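Local coordinates for protein putative isomerase (Sinorhizobium meliloti, PDB 2PPG) that is a putative isomerase of the enolase superfamily, pairing a mandelate racemase-like N-terminal domain with a TIM-type barrel in an eight-chain assembly, at residues A[72-77]-A[319-324]; A[162-167]-A[345-350]; A[246-251]-A[269-274]; A[252-257]-A[263-268]; A[299-304]-A[335-340]. All blocks are in the same frame, centred on the assembly; numbering follows the deposited sequence.

Interaction 1: A[72-77]-A[319-324]; sequences YGLVAP and ATIGAG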
# COMPACT_ATOMS: atom_id res chain seq x y z
N TYR A 72 -19.50 1.29 -35.22
CA TYR A 72 -20.83 1.70 -34.78
C TYR A 72 -21.29 2.85 -35.63
O TYR A 72 -20.47 3.64 -36.12
CB TYR A 72 -20.79 2.20 -33.34
CG TYR A 72 -20.95 1.13 -32.31
CD1 TYR A 72 -20.09 0.02 -32.26
CD2 TYR A 72 -21.94 1.23 -31.35
CE1 TYR A 72 -20.24 -0.97 -31.29
CE2 TYR A 72 -22.08 0.26 -30.38
CZ TYR A 72 -21.23 -0.83 -30.35
OH TYR A 72 -21.42 -1.78 -29.37
N GLY A 73 -22.61 2.94 -35.79
CA GLY A 73 -23.24 4.05 -36.47
C GLY A 73 -24.61 4.31 -35.91
O GLY A 73 -25.43 4.98 -36.54
N LEU A 74 -24.86 3.76 -34.73
CA LEU A 74 -26.11 3.93 -34.01
C LEU A 74 -26.56 5.39 -33.92
O LEU A 74 -27.71 5.71 -34.20
CB LEU A 74 -25.95 3.36 -32.59
CG LEU A 74 -26.45 1.95 -32.26
CD1 LEU A 74 -26.64 1.06 -33.48
CD2 LEU A 74 -25.54 1.31 -31.23
N VAL A 75 -25.63 6.27 -33.56
CA VAL A 75 -25.93 7.67 -33.28
C VAL A 75 -24.93 8.57 -34.00
O VAL A 75 -23.73 8.40 -33.84
CB VAL A 75 -25.85 7.96 -31.77
CG1 VAL A 75 -26.11 9.43 -31.49
CG2 VAL A 75 -26.84 7.11 -31.01
N ALA A 76 -25.43 9.52 -34.76
CA ALA A 76 -24.61 10.52 -35.44
C ALA A 76 -23.50 9.90 -36.29
O ALA A 76 -22.33 10.28 -36.17
CB ALA A 76 -24.04 11.50 -34.43
N PRO A 77 -23.86 8.95 -37.16
CA PRO A 77 -22.81 8.25 -37.89
C PRO A 77 -22.06 9.13 -38.90
O PRO A 77 -20.97 8.75 -39.33
CB PRO A 77 -23.57 7.12 -38.60
CG PRO A 77 -24.95 7.64 -38.75
CD PRO A 77 -25.20 8.48 -37.54
N ALA A 319 -20.71 -8.85 -28.48
CA ALA A 319 -21.31 -8.82 -29.81
C ALA A 319 -22.51 -7.88 -29.80
O ALA A 319 -23.25 -7.81 -28.81
CB ALA A 319 -21.71 -10.23 -30.24
N THR A 320 -22.72 -7.16 -30.89
CA THR A 320 -23.77 -6.15 -30.90
C THR A 320 -24.50 -6.00 -32.25
O THR A 320 -24.43 -6.87 -33.12
CB THR A 320 -23.21 -4.80 -30.43
OG1 THR A 320 -24.28 -3.87 -30.24
CG2 THR A 320 -22.19 -4.24 -31.45
N ILE A 321 -25.25 -4.90 -32.39
CA ILE A 321 -25.91 -4.53 -33.63
C ILE A 321 -24.85 -4.22 -34.67
O ILE A 321 -23.92 -3.47 -34.40
CB ILE A 321 -26.76 -3.25 -33.42
CG1 ILE A 321 -27.99 -3.57 -32.57
CG2 ILE A 321 -27.10 -2.58 -34.77
CD1 ILE A 321 -28.48 -2.40 -31.76
N GLY A 322 -25.00 -4.79 -35.86
CA GLY A 322 -24.08 -4.52 -36.95
C GLY A 322 -24.32 -5.49 -38.07
O GLY A 322 -25.03 -6.48 -37.89
N ALA A 323 -23.72 -5.23 -39.23
CA ALA A 323 -23.92 -6.07 -40.41
C ALA A 323 -23.33 -7.46 -40.20
O ALA A 323 -23.94 -8.46 -40.58
CB ALA A 323 -23.32 -5.42 -41.64
N GLY A 324 -22.14 -7.52 -39.62
CA GLY A 324 -21.45 -8.79 -39.47
C GLY A 324 -19.98 -8.71 -39.80
O GLY A 324 -19.22 -9.64 -39.49
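Tyr72 and Thr320 reach toward each other from opposite directions, and the methyl CG2 of Thr320 meets the phenol end of the ring, 3.3 Å from Tyr72 OH and 3.7 Å from Tyr72 CZ. The methyl approaches the ring obliquely. Thr320 OG1 stands anti to the backbone N (chi1 -171°), which places the CG2 branch between the backbone N and the carbonyl carbon and leaves it as the group nearest the phenol. Tyrosine suits its place because the long phenol spans the gap between the loops, and threonine offers it a compact methyl. The second contact is purely aliphatic: CD1 of Leu74 lies 3.9 Å from CG2 of Ile321, two branched side chains that present methyls to a buried seam. No hydrogen bond crosses between the segments.

The seam is the junction between the two domains of the enolase superfamily fold. Residues 72-77 connect strand 66-72 to helix 77-92 in the N-terminal domain, whereas 319-324 follow barrel strand 314-315 and lead into helix 325-336.

Polar groups of the surroundings hold both loops in place. Glu70 OE2 accepts a hydrogen bond from Ala323 N, and Arg53 donates to the carbonyl oxygens of Gly73 and Leu74. Tyr72 also stacks on His295 and packs against Tyr116 of a second subunit.

Interaction 2: A[162-167]-A[345-350]; sequences GLPEDT and FQHSIF
At the rim of the TIM-type barrel, the loop after strand 155-161 meets the short helix 347-350 that follows strand 343-345; these two strands are parallel neighbours in the barrel sheet. A histidine-to-carbonyl hydrogen bond ties the loop to the helix. His347 donates from NE2 to the carbonyl oxygen of Gly162 at 2.7 Å, with an N-H...O angle of 163°. The oxygen lies almost exactly in the imidazole plane, and the donor approaches nearly along the C=O axis, the C=O...N angle being 161°.

The first torsion of His347 sets its CG between the backbone N and the carbonyl carbon (chi1 54°), and from there the ring reaches across to the loop. Histidine suits this position because its ring is long enough to span the gap and ends in an N-H. Gly162 has a positive phi, readily adopted by glycine, and the turn of the chain there presents its carbonyl to the imidazole.

Around the ring, Ser348 OG lies over one face, offset toward the rim, while Trp178 of helix 168-180 meets the imidazole with its plane inclined to it. Gln346, the N-cap of the short helix, directs NE2 to Ala319 O, and its own carbonyl accepts from both Ile349 N and Phe350 N. Pro164, the centre of an inverse gamma turn, adds a loose van der Waals contact at the imidazole edge, near its plane: its CD is 4.2 Å from His347 CE1.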
# COMPACT_ATOMS: atom_id res chain seq x y z
N GLY A 162 -29.63 -11.62 -24.59
CA GLY A 162 -30.90 -10.93 -24.79
C GLY A 162 -32.10 -11.83 -25.06
O GLY A 162 -32.07 -12.70 -25.94
N LEU A 163 -33.16 -11.60 -24.30
CA LEU A 163 -34.38 -12.37 -24.46
C LEU A 163 -35.53 -11.40 -24.57
O LEU A 163 -36.12 -11.05 -23.56
CB LEU A 163 -34.59 -13.27 -23.25
CG LEU A 163 -33.43 -14.19 -22.91
CD1 LEU A 163 -33.64 -14.81 -21.54
CD2 LEU A 163 -33.27 -15.27 -23.99
N PRO A 164 -35.84 -10.95 -25.80
CA PRO A 164 -36.90 -9.96 -25.98
C PRO A 164 -38.31 -10.57 -25.93
O PRO A 164 -38.83 -11.00 -26.96
CB PRO A 164 -36.61 -9.37 -27.38
CG PRO A 164 -35.37 -10.11 -27.91
CD PRO A 164 -35.21 -11.34 -27.07
N GLU A 165 -38.89 -10.62 -24.73
CA GLU A 165 -40.31 -10.98 -24.55
C GLU A 165 -40.88 -10.25 -23.33
O GLU A 165 -40.13 -9.86 -22.43
CB GLU A 165 -40.51 -12.50 -24.44
CG GLU A 165 -40.59 -13.25 -25.78
CD GLU A 165 -41.98 -13.22 -26.43
OE1 GLU A 165 -42.87 -12.45 -25.97
OE2 GLU A 165 -42.18 -13.96 -27.42
N ASP A 166 -42.20 -10.09 -23.31
CA ASP A 166 -42.88 -9.21 -22.34
C ASP A 166 -42.91 -9.71 -20.90
O ASP A 166 -42.93 -8.91 -19.96
CB ASP A 166 -44.32 -8.92 -22.79
CG ASP A 166 -44.41 -8.38 -24.21
OD1 ASP A 166 -43.52 -7.61 -24.64
OD2 ASP A 166 -45.39 -8.73 -24.90
N THR A 167 -42.95 -11.03 -20.70
CA THR A 167 -43.04 -11.57 -19.35
C THR A 167 -41.84 -12.45 -19.01
O THR A 167 -41.16 -13.00 -19.90
CB THR A 167 -44.36 -12.38 -19.11
OG1 THR A 167 -44.33 -13.59 -19.87
CG2 THR A 167 -45.59 -11.57 -19.51
N PHE A 345 -23.45 -14.00 -28.46
CA PHE A 345 -24.20 -14.22 -29.70
C PHE A 345 -25.60 -13.62 -29.61
O PHE A 345 -26.48 -14.13 -28.90
CB PHE A 345 -24.25 -15.71 -30.02
CG PHE A 345 -25.24 -16.09 -31.09
CD1 PHE A 345 -25.16 -15.56 -32.38
CD2 PHE A 345 -26.23 -17.03 -30.83
CE1 PHE A 345 -26.06 -15.95 -33.36
CE2 PHE A 345 -27.13 -17.41 -31.82
CZ PHE A 345 -27.05 -16.87 -33.08
N GLN A 346 -25.77 -12.52 -30.34
CA GLN A 346 -27.05 -11.85 -30.51
C GLN A 346 -27.83 -12.55 -31.61
O GLN A 346 -27.79 -12.14 -32.77
CB GLN A 346 -26.82 -10.39 -30.91
CG GLN A 346 -25.95 -9.58 -29.96
CD GLN A 346 -26.75 -8.83 -28.91
OE1 GLN A 346 -27.97 -8.74 -29.01
NE2 GLN A 346 -26.07 -8.29 -27.90
N HIS A 347 -28.56 -13.60 -31.24
CA HIS A 347 -29.42 -14.33 -32.17
C HIS A 347 -30.38 -13.42 -32.94
O HIS A 347 -30.50 -13.53 -34.16
CB HIS A 347 -30.21 -15.38 -31.39
CG HIS A 347 -30.96 -14.82 -30.23
ND1 HIS A 347 -32.31 -14.56 -30.28
CD2 HIS A 347 -30.54 -14.41 -29.01
CE1 HIS A 347 -32.69 -14.03 -29.13
NE2 HIS A 347 -31.64 -13.93 -28.34
N SER A 348 -31.03 -12.51 -32.23
CA SER A 348 -32.03 -11.61 -32.81
C SER A 348 -31.47 -10.67 -33.88
O SER A 348 -32.23 -10.08 -34.66
CB SER A 348 -32.70 -10.82 -31.68
OG SER A 348 -31.77 -10.51 -30.66
N ILE A 349 -30.14 -10.52 -33.92
CA ILE A 349 -29.47 -9.71 -34.94
C ILE A 349 -28.86 -10.59 -36.03
O ILE A 349 -29.03 -10.34 -37.22
CB ILE A 349 -28.35 -8.84 -34.32
CG1 ILE A 349 -28.93 -7.84 -33.32
CG2 ILE A 349 -27.55 -8.10 -35.40
CD1 ILE A 349 -27.91 -7.35 -32.28
N PHE A 350 -28.16 -11.63 -35.60
CA PHE A 350 -27.41 -12.50 -36.51
C PHE A 350 -28.31 -13.13 -37.56
O PHE A 350 -27.98 -13.12 -38.74
CB PHE A 350 -26.67 -13.58 -35.71
CG PHE A 350 -25.64 -14.34 -36.51
CD1 PHE A 350 -24.35 -13.85 -36.65
CD2 PHE A 350 -25.96 -15.56 -37.11
CE1 PHE A 350 -23.40 -14.54 -37.39
CE2 PHE A 350 -25.02 -16.25 -37.86
CZ PHE A 350 -23.73 -15.75 -38.00

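Interaction 3: A[246-251]-A[269-274]; sequences VRTEDI and EEWRTV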
# COMPACT_ATOMS: atom_id res chain seq x y z
N VAL A 246 -21.26 -1.46 -12.21
CA VAL A 246 -21.23 -0.04 -11.82
C VAL A 246 -20.83 0.83 -13.00
O VAL A 246 -20.67 0.34 -14.11
CB VAL A 246 -20.24 0.22 -10.66
CG1 VAL A 246 -20.59 -0.65 -9.41
CG2 VAL A 246 -18.80 0.03 -11.12
N ARG A 247 -20.68 2.13 -12.74
CA ARG A 247 -20.35 3.07 -13.79
C ARG A 247 -18.94 2.80 -14.26
O ARG A 247 -18.09 2.40 -13.45
CB ARG A 247 -20.45 4.49 -13.26
CG ARG A 247 -21.37 5.37 -14.07
CD ARG A 247 -22.80 4.95 -13.85
NE ARG A 247 -23.79 5.90 -14.36
CZ ARG A 247 -24.22 5.96 -15.62
NH1 ARG A 247 -23.73 5.14 -16.54
NH2 ARG A 247 -25.13 6.85 -15.96
N THR A 248 -18.69 3.02 -15.56
CA THR A 248 -17.37 2.82 -16.15
C THR A 248 -16.32 3.59 -15.37
O THR A 248 -15.22 3.08 -15.12
CB THR A 248 -17.28 3.27 -17.64
OG1 THR A 248 -18.35 2.71 -18.42
CG2 THR A 248 -15.94 2.83 -18.24
N GLU A 249 -16.65 4.83 -15.00
CA GLU A 249 -15.69 5.71 -14.32
C GLU A 249 -15.46 5.29 -12.88
O GLU A 249 -14.46 5.66 -12.28
CB GLU A 249 -16.15 7.18 -14.37
CG GLU A 249 -16.37 7.73 -15.79
CD GLU A 249 -17.79 7.49 -16.34
OE1 GLU A 249 -18.50 6.59 -15.82
OE2 GLU A 249 -18.19 8.20 -17.29
N ASP A 250 -16.38 4.48 -12.35
CA ASP A 250 -16.35 4.08 -10.94
C ASP A 250 -15.43 2.87 -10.70
O ASP A 250 -15.88 1.78 -10.32
CB ASP A 250 -17.78 3.80 -10.47
CG ASP A 250 -17.88 3.52 -8.98
OD1 ASP A 250 -16.87 3.60 -8.25
OD2 ASP A 250 -19.00 3.19 -8.54
N ILE A 251 -14.13 3.10 -10.92
CA ILE A 251 -13.10 2.07 -10.77
C ILE A 251 -12.96 1.53 -9.33
O ILE A 251 -12.79 0.32 -9.13
CB ILE A 251 -11.73 2.54 -11.30
CG1 ILE A 251 -11.82 2.81 -12.81
CG2 ILE A 251 -10.64 1.50 -11.00
CD1 ILE A 251 -10.56 3.39 -13.42
N GLU A 269 -16.71 -3.60 -22.79
CA GLU A 269 -17.32 -3.28 -24.08
C GLU A 269 -17.21 -1.82 -24.52
O GLU A 269 -17.19 -1.55 -25.71
CB GLU A 269 -18.79 -3.76 -24.09
CG GLU A 269 -19.74 -2.90 -23.28
CD GLU A 269 -21.11 -3.51 -23.19
OE1 GLU A 269 -21.33 -4.37 -22.31
OE2 GLU A 269 -21.97 -3.13 -24.02
N GLU A 270 -17.16 -0.89 -23.58
CA GLU A 270 -17.13 0.54 -23.90
C GLU A 270 -15.74 1.14 -23.95
O GLU A 270 -15.59 2.34 -24.21
CB GLU A 270 -17.96 1.34 -22.89
CG GLU A 270 -17.37 1.39 -21.49
CD GLU A 270 -17.79 0.19 -20.62
OE1 GLU A 270 -17.90 -0.94 -21.14
OE2 GLU A 270 -18.00 0.38 -19.41
N TRP A 271 -14.72 0.33 -23.68
CA TRP A 271 -13.35 0.82 -23.75
C TRP A 271 -12.99 0.99 -25.21
O TRP A 271 -13.75 0.57 -26.09
CB TRP A 271 -12.37 -0.16 -23.11
CG TRP A 271 -12.63 -0.46 -21.67
CD1 TRP A 271 -13.40 0.25 -20.80
CD2 TRP A 271 -12.07 -1.55 -20.92
NE1 TRP A 271 -13.38 -0.35 -19.55
CE2 TRP A 271 -12.57 -1.46 -19.60
CE3 TRP A 271 -11.22 -2.61 -21.24
CZ2 TRP A 271 -12.25 -2.38 -18.61
CZ3 TRP A 271 -10.90 -3.52 -20.26
CH2 TRP A 271 -11.41 -3.40 -18.96
N ARG A 272 -11.81 1.58 -25.47
CA ARG A 272 -11.36 1.81 -26.82
C ARG A 272 -9.95 1.30 -27.07
O ARG A 272 -9.64 0.86 -28.18
CB ARG A 272 -11.45 3.30 -27.17
CG ARG A 272 -12.87 3.83 -27.20
CD ARG A 272 -13.71 3.15 -28.29
NE ARG A 272 -14.86 3.98 -28.62
CZ ARG A 272 -16.02 3.96 -27.97
NH1 ARG A 272 -16.20 3.14 -26.94
NH2 ARG A 272 -16.99 4.78 -28.34
N THR A 273 -9.11 1.36 -26.04
CA THR A 273 -7.73 0.88 -26.14
C THR A 273 -7.32 0.03 -24.93
O THR A 273 -8.00 0.02 -23.88
CB THR A 273 -6.72 2.03 -26.22
OG1 THR A 273 -6.77 2.76 -25.00
CG2 THR A 273 -7.01 2.97 -27.40
N VAL A 274 -6.19 -0.65 -25.07
CA VAL A 274 -5.58 -1.39 -23.98
C VAL A 274 -5.30 -0.47 -22.77
O VAL A 274 -5.24 -0.93 -21.63
CB VAL A 274 -4.29 -2.11 -24.46
CG1 VAL A 274 -3.27 -1.10 -25.04
CG2 VAL A 274 -3.67 -2.96 -23.35
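A short hydroxyl-to-carboxylate bond is the striking feature here: Thr248 OG1 donates to Glu270 OE2 at 2.6 Å, and the oxygen receives it on its anti lone pair, the one turned away from OE1. The same OE2 also accepts from the indole NE1 of Trp220, so two donors grip one buried carboxylate oxygen and help to fix the rotation of the group.

Glu270 reaches this position by folding. Its CG sits between the backbone N and the carbonyl carbon (chi1 69°), and the chain bends again at chi2 (-87°), bringing the carboxylate round to face Thr248 from the opposite direction. Threonine fits because its two branches do different work. While OG1 makes the bond, the methyl CG2 packs 3.8 Å from Glu270 CG and comes to the edge of the Trp271 indole, near its plane, 4.3 Å from NE1.

Thr248 lies inside the type I turn from Arg247 to Asp250, closed by the backbone bond from Asp250 N to Arg247 O. Asp250 then caps the next helix, OD1 accepting from Gly253 N. Nearby, Glu249 forms a salt bridge to Arg112 of a second subunit.

Both segments are beta-to-alpha loops of the TIM-type barrel. Segment 246-251 leads from strand 241-243 into helix 251-260. Segment 269-274 leads from the neighbouring parallel strand 264-267 into helix 274-282, against which Trp271 packs.

Interaction 4: A[252-257]-A[263-268]; sequences DGLARV and TAIAVG
Helix 252-257 and strand 264-267 run nearly antiparallel, at 153° between their N-to-C directions, with their axes 9.9 Å apart at closest approach. They belong to the beta-alpha-beta unit of strand 241-243, helix 251-260 and strand 264-267, so the contact lies in the layer between the barrel strands and the helices outside them. The backbones come nearest at Val257 and Ile265.

Leu254 is central to the packing. With CG anti to the backbone N (chi1 -176°), its CD1 reaches the strand and touches two residues at once, Ile265 CG2 at 3.6 Å and Val267 CG1 at 3.8 Å. Leu254 and Ile265 lie alongside one another, pointing opposite ways, but Leu254 meets Val267 tip to tip. Val257, one turn further along the helix, crosses Ile265 at about a right angle, its CG1 being 4.1 Å from Ile265 CD1. Ile265 thus serves both helix residues, one with each branch. Val257 also packs against helix 224-234.

Every atom meeting across this interface is a methyl carbon, with no hydrogen bond between the segments. Cohesion therefore rests on dispersion and the exclusion of water, which suits the beta-branched and leucine side chains found here.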
# COMPACT_ATOMS: atom_id res chain seq x y z
N ASP A 252 -13.07 2.42 -8.35
CA ASP A 252 -13.12 2.02 -6.95
C ASP A 252 -14.31 1.13 -6.63
O ASP A 252 -14.18 0.16 -5.89
CB ASP A 252 -13.20 3.26 -6.05
CG ASP A 252 -11.90 4.02 -5.99
OD1 ASP A 252 -10.86 3.40 -5.69
OD2 ASP A 252 -11.93 5.24 -6.23
N GLY A 253 -15.47 1.49 -7.17
CA GLY A 253 -16.69 0.73 -6.92
C GLY A 253 -16.60 -0.67 -7.51
O GLY A 253 -16.96 -1.65 -6.87
N LEU A 254 -16.09 -0.75 -8.74
CA LEU A 254 -15.89 -2.03 -9.41
C LEU A 254 -14.92 -2.92 -8.61
O LEU A 254 -15.16 -4.13 -8.43
CB LEU A 254 -15.37 -1.80 -10.83
CG LEU A 254 -15.18 -3.01 -11.74
CD1 LEU A 254 -16.54 -3.55 -12.16
CD2 LEU A 254 -14.35 -2.65 -12.96
N ALA A 255 -13.83 -2.32 -8.14
CA ALA A 255 -12.84 -3.06 -7.35
C ALA A 255 -13.48 -3.66 -6.10
O ALA A 255 -13.22 -4.82 -5.76
CB ALA A 255 -11.67 -2.17 -6.99
N ARG A 256 -14.32 -2.88 -5.43
CA ARG A 256 -14.98 -3.29 -4.20
C ARG A 256 -16.03 -4.38 -4.43
O ARG A 256 -16.15 -5.30 -3.63
CB ARG A 256 -15.61 -2.09 -3.49
CG ARG A 256 -16.77 -2.47 -2.58
CD ARG A 256 -16.33 -2.84 -1.16
NE ARG A 256 -16.52 -1.71 -0.24
CZ ARG A 256 -15.54 -1.13 0.45
NH1 ARG A 256 -15.82 -0.11 1.24
NH2 ARG A 256 -14.29 -1.58 0.36
N VAL A 257 -16.78 -4.26 -5.53
CA VAL A 257 -17.73 -5.30 -5.95
C VAL A 257 -16.97 -6.60 -6.25
O VAL A 257 -17.33 -7.67 -5.73
CB VAL A 257 -18.52 -4.89 -7.23
CG1 VAL A 257 -19.43 -5.99 -7.64
CG2 VAL A 257 -19.34 -3.64 -6.99
N THR A 263 -18.54 -14.17 -7.38
CA THR A 263 -18.90 -14.12 -8.79
C THR A 263 -17.91 -13.33 -9.64
O THR A 263 -17.46 -12.23 -9.26
CB THR A 263 -20.28 -13.47 -8.99
OG1 THR A 263 -21.29 -14.29 -8.40
CG2 THR A 263 -20.61 -13.28 -10.48
N ALA A 264 -17.60 -13.90 -10.80
CA ALA A 264 -16.71 -13.29 -11.76
C ALA A 264 -17.30 -11.97 -12.28
O ALA A 264 -18.49 -11.90 -12.58
CB ALA A 264 -16.47 -14.26 -12.87
N ILE A 265 -16.48 -10.94 -12.38
CA ILE A 265 -16.96 -9.62 -12.80
C ILE A 265 -16.47 -9.33 -14.20
O ILE A 265 -15.27 -9.42 -14.46
CB ILE A 265 -16.47 -8.49 -11.85
CG1 ILE A 265 -17.02 -8.68 -10.44
CG2 ILE A 265 -16.86 -7.13 -12.40
CD1 ILE A 265 -18.48 -8.94 -10.38
N ALA A 266 -17.40 -8.96 -15.08
CA ALA A 266 -17.08 -8.78 -16.50
C ALA A 266 -17.31 -7.36 -16.95
O ALA A 266 -18.38 -6.79 -16.68
CB ALA A 266 -17.91 -9.73 -17.34
N VAL A 267 -16.30 -6.80 -17.62
CA VAL A 267 -16.39 -5.44 -18.15
C VAL A 267 -15.59 -5.35 -19.43
O VAL A 267 -14.85 -6.27 -19.75
CB VAL A 267 -15.85 -4.38 -17.14
CG1 VAL A 267 -16.72 -4.35 -15.89
CG2 VAL A 267 -14.38 -4.65 -16.78
N GLY A 268 -15.75 -4.25 -20.17
CA GLY A 268 -14.84 -3.98 -21.29
C GLY A 268 -15.41 -3.41 -22.58
O GLY A 268 -14.69 -2.81 -23.38

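Interaction 5: A[299-304]-A[335-340]; sequences TQFMRI and AALANV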
# COMPACT_ATOMS: atom_id res chain seq x y z
N THR A 299 -6.27 -4.34 -34.13
CA THR A 299 -5.01 -4.00 -33.45
C THR A 299 -5.22 -3.83 -31.95
O THR A 299 -4.46 -4.36 -31.14
CB THR A 299 -4.38 -2.72 -34.03
OG1 THR A 299 -4.02 -2.93 -35.40
CG2 THR A 299 -3.15 -2.32 -33.24
N GLN A 300 -6.25 -3.09 -31.59
CA GLN A 300 -6.46 -2.73 -30.21
C GLN A 300 -7.02 -3.96 -29.49
O GLN A 300 -6.61 -4.28 -28.38
CB GLN A 300 -7.43 -1.57 -30.17
CG GLN A 300 -7.17 -0.58 -29.09
CD GLN A 300 -5.78 0.03 -29.12
OE1 GLN A 300 -5.44 0.81 -30.01
NE2 GLN A 300 -4.99 -0.30 -28.12
N PHE A 301 -7.92 -4.65 -30.17
CA PHE A 301 -8.55 -5.88 -29.69
C PHE A 301 -7.48 -6.89 -29.29
O PHE A 301 -7.58 -7.51 -28.23
CB PHE A 301 -9.44 -6.44 -30.81
CG PHE A 301 -10.42 -7.51 -30.37
CD1 PHE A 301 -11.73 -7.18 -30.05
CD2 PHE A 301 -10.05 -8.86 -30.36
CE1 PHE A 301 -12.64 -8.19 -29.67
CE2 PHE A 301 -10.96 -9.86 -29.98
CZ PHE A 301 -12.25 -9.53 -29.64
N MSE A 302 -6.47 -7.06 -30.13
CA MSE A 302 -5.40 -8.02 -29.84
C MSE A 302 -4.49 -7.54 -28.71
O MSE A 302 -4.00 -8.35 -27.92
CB MSE A 302 -4.58 -8.32 -31.10
CG MSE A 302 -5.36 -9.06 -32.19
SE MSE A 302 -5.96 -10.87 -31.65
CE MSE A 302 -4.21 -11.73 -31.53
N ARG A 303 -4.28 -6.22 -28.62
CA ARG A 303 -3.53 -5.66 -27.48
C ARG A 303 -4.24 -5.96 -26.15
O ARG A 303 -3.60 -6.29 -25.17
CB ARG A 303 -3.23 -4.16 -27.67
CG ARG A 303 -2.16 -3.90 -28.77
CD ARG A 303 -1.97 -2.40 -29.17
NE ARG A 303 -1.07 -2.30 -30.33
CZ ARG A 303 -0.66 -1.17 -30.92
NH1 ARG A 303 -1.06 0.02 -30.49
NH2 ARG A 303 0.16 -1.23 -31.97
N ILE A 304 -5.56 -5.87 -26.15
CA ILE A 304 -6.36 -6.15 -24.96
C ILE A 304 -6.35 -7.64 -24.63
O ILE A 304 -6.20 -8.01 -23.47
CB ILE A 304 -7.79 -5.64 -25.13
CG1 ILE A 304 -7.79 -4.12 -25.11
CG2 ILE A 304 -8.71 -6.23 -24.05
CD1 ILE A 304 -9.14 -3.50 -24.93
N ALA A 335 -10.14 -16.25 -32.65
CA ALA A 335 -9.52 -17.51 -33.10
C ALA A 335 -8.02 -17.57 -32.79
O ALA A 335 -7.45 -18.65 -32.67
CB ALA A 335 -9.78 -17.76 -34.59
N ALA A 336 -7.40 -16.40 -32.65
CA ALA A 336 -5.95 -16.29 -32.47
C ALA A 336 -5.53 -16.04 -31.02
O ALA A 336 -4.34 -15.95 -30.72
CB ALA A 336 -5.41 -15.18 -33.36
N LEU A 337 -6.51 -15.91 -30.13
CA LEU A 337 -6.26 -15.58 -28.74
C LEU A 337 -6.32 -16.81 -27.83
O LEU A 337 -7.24 -17.62 -27.90
CB LEU A 337 -7.29 -14.56 -28.28
CG LEU A 337 -7.08 -13.12 -28.74
CD1 LEU A 337 -8.30 -12.34 -28.35
CD2 LEU A 337 -5.83 -12.48 -28.16
N ALA A 338 -5.33 -16.94 -26.95
CA ALA A 338 -5.31 -18.05 -26.01
C ALA A 338 -6.49 -18.04 -25.04
O ALA A 338 -7.10 -19.08 -24.78
CB ALA A 338 -4.01 -18.04 -25.25
N ASN A 339 -6.83 -16.86 -24.53
CA ASN A 339 -7.76 -16.74 -23.41
C ASN A 339 -9.26 -16.66 -23.72
O ASN A 339 -10.06 -16.41 -22.80
CB ASN A 339 -7.35 -15.55 -22.52
CG ASN A 339 -6.21 -15.89 -21.58
OD1 ASN A 339 -5.34 -16.69 -21.91
ND2 ASN A 339 -6.21 -15.26 -20.41
N VAL A 340 -9.65 -16.89 -24.98
CA VAL A 340 -11.07 -16.82 -25.37
C VAL A 340 -11.92 -18.03 -24.97
O VAL A 340 -11.82 -19.10 -25.56
CB VAL A 340 -11.27 -16.47 -26.86
CG1 VAL A 340 -12.75 -16.49 -27.22
CG2 VAL A 340 -10.69 -15.08 -27.14
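The ring of Phe301 meets Leu337 obliquely, its CE2 lying 4.0 Å from the methyl CD1 of Leu337. A second flat group lies within 299-304: the guanidinium of Arg303 has Thr299 CG2 over one face, offset toward the rim, and forms a salt bridge to Asp105.

The larger share of the packing belongs to Met302, present as selenomethionine. Its chain is bent at chi2 and chi3 (-64° and -67°), folding the SE and CE end round against Leu337. Met302 and Leu337 run side by side with their ends pointing oppositely, SE of Met302 lying 3.8 Å from Leu337 CG and CE of Met302 3.8 Å from Leu337 CD2. That terminal methyl also reaches Ala336, 4.1 Å from its CB. A flexible, unbranched side chain is well suited to follow such a surface, and the small alanine lets it come close. Leu337 divides its two methyls between its partners, CD1 to Phe301 and CD2 to Met302, and so wedges between neighbouring side chains of one helix.

Beyond these apolar groups, the carbonyl of Leu337 accepts a hydrogen bond from Arg153. The contact joins two successive outer helices of the TIM-type barrel: helix 293-310 supplies 299-304, and 335-340 carries the chain from the end region of helix 325-336 toward strand 343-345. Phe301 also packs on Ser330 and Ala333 of helix 325-336.

In the fold
Interactions 2, 3, 4 and 5 lie within the barrel domain, whereas interaction 1 joins it to the N-terminal domain. Along the chain, interaction 4 is nested inside interaction 3, which closes before interaction 5 opens; interaction 1 crosses both interactions 2 and 5. Interactions 3 and 4, with centres about 11 Å apart, share helix 251-260 and touch through Val246. Interactions 3 and 5 meet where Val274 packs against Ile304. Interactions 1 and 2 touch through Ile349, their centres about 16 Å apart. Interactions 2 and 5 stand on opposite sides of the chain's centre, their centres about 26 Å apart. Together the contacts link barrel-end loops, outer helices and the adjoining domain, and interactions 1 and 3 both reach the second subunit.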